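Local coordinates for protein YohF (PDB 6WON) that probably works as an oxidoreductase of the short-chain dehydrogenase/reductase family, and is named an acetoin dehydrogenase, at residues P150-S153 against A154-A157; S142-H146 against T147-Q151. All coordinates share one frame; numbering follows the deposited sequence.

Interaction 1 (P150-S153 against A154-A157); sequences PQAS and AYTA
Thr156 reaches back over one turn to Ala152 and takes hold of its carbonyl oxygen twice. The backbone bond, Thr156 N to Ala152 O, is 2.9 Å long and nearly straight. The hydroxyl adds a second grip: Thr156 OG1 gives its proton to Ala152 O, also at 2.9 Å, arriving from above the carbonyl plane, 41° out of it. Its chi1 of -61° makes this possible, setting OG1 beside the residue's own N and turning it back down the helix, with CG2 on the other branch. One residue on, Ala157 N bonds to Ser153 O at 2.9 Å, the next i to i+4 link.

Ala152 is the N-cap of helix 153-173, the helix that carries the Tyr-x-x-x-Lys motif of the short-chain dehydrogenases, whose tyrosine is Tyr155. By family analogy Tyr155 is the probable catalytic tyrosine, and it stands in the first turn.

The apolar part is small. Ala152 CB rests against Tyr155 CB at 4.0 Å and lies obliquely to the ring. With CG anti to N (chi1 171°), the phenol is carried away from the cap, toward Ser142. On another flank Ala154 packs against Trp106 and Ile109 of helix 103-131, while Ser153 and Thr156 lie against Ser168 of the second subunit.

Interaction 2 (S142-H146 against T147-Q151); sequences SVHEH and TPLPQ
His144 folds its ring back against the chain that follows it, with Thr147 at its edge and Leu149 over one face. Its CB already lies 3.4 Å from Thr147 O, and chi1 of -57° places CG anti to the carbonyl carbon, which swings ND1 to that oxygen. CG itself is 3.6 Å from Thr147 O and 3.7 Å from Leu149 CB. Next round the ring, ND1 donates to Thr147 O at 2.9 Å with an angle of 151° at the hydrogen; the oxygen lies close to the imidazole plane, although ND1 stands above the plane of the carbonyl. ND1 therefore carries the N-H here, and the bond helps fix the ring's rotation. CE1 then meets Leu149 CB at 3.4 Å, CD2 faces Leu149 CB and CD2, the nearer at 3.9 Å, and at the far tip NE2 comes within 3.7 Å of Leu149 CD1. Leu149 CB sits almost squarely over the ring centre, 13° off the normal, a CH-pi contact, while Val143 CG2 covers the opposite face.

In the backbone, Val143 O accepts from His146 N and from Thr147 N, the latter at 3.2 Å. Thr147 OG1 is bonded to Asn249 of the third subunit.

The loop runs from strand 135-140 to helix 153-173, with His144 and Leu149 against Tyr155 of that helix and Val143 and His146 against Ile240 of strand 238-241.

In the fold
Interaction 2 runs straight into interaction 1: they share Pro150 and Gln151, and their centres lie about 7 Å apart. Thr156 OG1, already engaged with the helix cap, lies 3.1 Å from Leu149 N, a probable hydrogen bond that ties the loop to the first helical turn. Tyr155 makes the other junction, its CE2 3.8 Å from His144 CD2 and its OH 3.4 Å from Ser142 CB. Ser142, Tyr155 and Lys159 match the serine, tyrosine and lysine of the family's catalytic set, so the two contacts together probably shape one wall of the active site. Both also touch the second subunit, placing this site near a subunit interface.

Interaction 1 (P150-S153 against A154-A157)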
# COMPACT_ATOMS: atom_id res chain seq x y z
N PRO B 150 14.81 -10.70 -3.44
CA PRO B 150 15.03 -12.01 -4.07
C PRO B 150 16.04 -12.83 -3.29
O PRO B 150 17.01 -12.30 -2.74
CB PRO B 150 15.53 -11.66 -5.48
CG PRO B 150 15.78 -10.17 -5.49
CD PRO B 150 14.96 -9.58 -4.39
N GLN B 151 15.78 -14.14 -3.21
CA GLN B 151 16.55 -15.13 -2.46
C GLN B 151 16.45 -14.95 -0.96
O GLN B 151 17.23 -15.57 -0.22
CB GLN B 151 18.04 -15.13 -2.86
CG GLN B 151 18.29 -15.32 -4.32
CD GLN B 151 17.73 -16.62 -4.82
OE1 GLN B 151 18.28 -17.69 -4.54
NE2 GLN B 151 16.63 -16.55 -5.57
N ALA B 152 15.54 -14.12 -0.47
CA ALA B 152 15.45 -13.84 0.96
C ALA B 152 13.99 -13.86 1.39
O ALA B 152 13.48 -12.92 2.00
CB ALA B 152 16.11 -12.51 1.29
N SER B 153 13.30 -14.96 1.07
CA SER B 153 11.87 -15.05 1.38
C SER B 153 11.62 -15.07 2.88
O SER B 153 10.66 -14.46 3.36
CB SER B 153 11.27 -16.30 0.74
OG SER B 153 11.93 -17.47 1.18
N ALA B 154 12.45 -15.78 3.64
CA ALA B 154 12.28 -15.78 5.09
C ALA B 154 12.44 -14.37 5.65
O ALA B 154 11.62 -13.90 6.44
CB ALA B 154 13.28 -16.74 5.75
N TYR B 155 13.49 -13.68 5.22
CA TYR B 155 13.73 -12.32 5.70
C TYR B 155 12.58 -11.40 5.33
O TYR B 155 12.10 -10.62 6.16
CB TYR B 155 15.06 -11.84 5.12
CG TYR B 155 15.41 -10.39 5.31
CD1 TYR B 155 16.01 -9.94 6.48
CD2 TYR B 155 15.18 -9.48 4.29
CE1 TYR B 155 16.33 -8.61 6.64
CE2 TYR B 155 15.51 -8.16 4.43
CZ TYR B 155 16.08 -7.73 5.59
OH TYR B 155 16.39 -6.40 5.71
N THR B 156 12.08 -11.51 4.10
CA THR B 156 10.95 -10.69 3.67
C THR B 156 9.71 -10.98 4.51
O THR B 156 9.03 -10.06 4.97
CB THR B 156 10.64 -10.95 2.20
OG1 THR B 156 11.79 -10.61 1.40
CG2 THR B 156 9.40 -10.17 1.76
N ALA B 157 9.42 -12.26 4.73
CA ALA B 157 8.23 -12.61 5.49
C ALA B 157 8.34 -12.12 6.92
O ALA B 157 7.36 -11.64 7.50
CB ALA B 157 8.00 -14.12 5.46

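Interaction 2 (S142-H146 against T147-Q151)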
# COMPACT_ATOMS: atom_id res chain seq x y z
N SER B 142 12.53 -2.66 7.24
CA SER B 142 13.28 -2.61 5.99
C SER B 142 12.28 -2.27 4.89
O SER B 142 11.07 -2.41 5.07
CB SER B 142 13.96 -3.96 5.69
OG SER B 142 14.12 -4.17 4.30
N VAL B 143 12.80 -1.82 3.74
CA VAL B 143 11.91 -1.73 2.58
C VAL B 143 11.26 -3.08 2.31
O VAL B 143 10.16 -3.14 1.74
CB VAL B 143 12.62 -1.23 1.32
CG1 VAL B 143 12.97 0.23 1.47
CG2 VAL B 143 13.88 -2.09 1.00
N HIS B 144 11.89 -4.17 2.75
CA HIS B 144 11.34 -5.49 2.50
C HIS B 144 10.24 -5.88 3.48
O HIS B 144 9.74 -7.02 3.42
CB HIS B 144 12.49 -6.49 2.48
CG HIS B 144 13.53 -6.13 1.47
ND1 HIS B 144 13.26 -6.10 0.12
CD2 HIS B 144 14.81 -5.71 1.61
CE1 HIS B 144 14.34 -5.72 -0.54
NE2 HIS B 144 15.30 -5.49 0.35
N GLU B 145 9.85 -4.97 4.37
CA GLU B 145 8.51 -5.04 4.98
C GLU B 145 7.41 -4.86 3.93
O GLU B 145 6.25 -5.21 4.20
CB GLU B 145 8.38 -3.95 6.06
CG GLU B 145 7.02 -3.85 6.75
CD GLU B 145 6.82 -2.57 7.54
OE1 GLU B 145 7.83 -1.93 7.95
OE2 GLU B 145 5.65 -2.19 7.77
N HIS B 146 7.75 -4.35 2.74
CA HIS B 146 6.79 -3.94 1.73
C HIS B 146 6.98 -4.61 0.37
O HIS B 146 5.99 -4.81 -0.35
CB HIS B 146 6.83 -2.41 1.54
CG HIS B 146 6.64 -1.66 2.82
ND1 HIS B 146 5.43 -1.57 3.46
CD2 HIS B 146 7.53 -0.99 3.60
CE1 HIS B 146 5.56 -0.88 4.58
NE2 HIS B 146 6.83 -0.52 4.69
N THR B 147 8.21 -4.94 0.00
CA THR B 147 8.51 -5.47 -1.33
C THR B 147 9.55 -6.56 -1.16
O THR B 147 10.36 -6.49 -0.23
CB THR B 147 9.00 -4.34 -2.27
OG1 THR B 147 9.25 -4.84 -3.59
CG2 THR B 147 10.28 -3.67 -1.71
N PRO B 148 9.51 -7.61 -1.97
CA PRO B 148 10.34 -8.79 -1.68
C PRO B 148 11.81 -8.55 -2.00
O PRO B 148 12.16 -7.76 -2.88
CB PRO B 148 9.76 -9.88 -2.59
CG PRO B 148 9.19 -9.09 -3.77
CD PRO B 148 8.65 -7.82 -3.15
N LEU B 149 12.67 -9.23 -1.25
CA LEU B 149 14.09 -9.28 -1.56
C LEU B 149 14.40 -10.64 -2.18
O LEU B 149 14.24 -11.66 -1.49
CB LEU B 149 14.94 -9.07 -0.31
CG LEU B 149 16.46 -9.24 -0.42
CD1 LEU B 149 17.09 -8.24 -1.40
CD2 LEU B 149 17.11 -9.10 0.96
N PRO B 150 14.81 -10.70 -3.44
CA PRO B 150 15.03 -12.01 -4.07
C PRO B 150 16.04 -12.83 -3.29
O PRO B 150 17.01 -12.30 -2.74
CB PRO B 150 15.53 -11.66 -5.48
CG PRO B 150 15.78 -10.17 -5.49
CD PRO B 150 14.96 -9.58 -4.39
N GLN B 151 15.78 -14.14 -3.21
CA GLN B 151 16.55 -15.13 -2.46
C GLN B 151 16.45 -14.95 -0.96
O GLN B 151 17.23 -15.57 -0.22
CB GLN B 151 18.04 -15.13 -2.86
CG GLN B 151 18.29 -15.32 -4.32
CD GLN B 151 17.73 -16.62 -4.82
OE1 GLN B 151 18.28 -17.69 -4.54
NE2 GLN B 151 16.63 -16.55 -5.57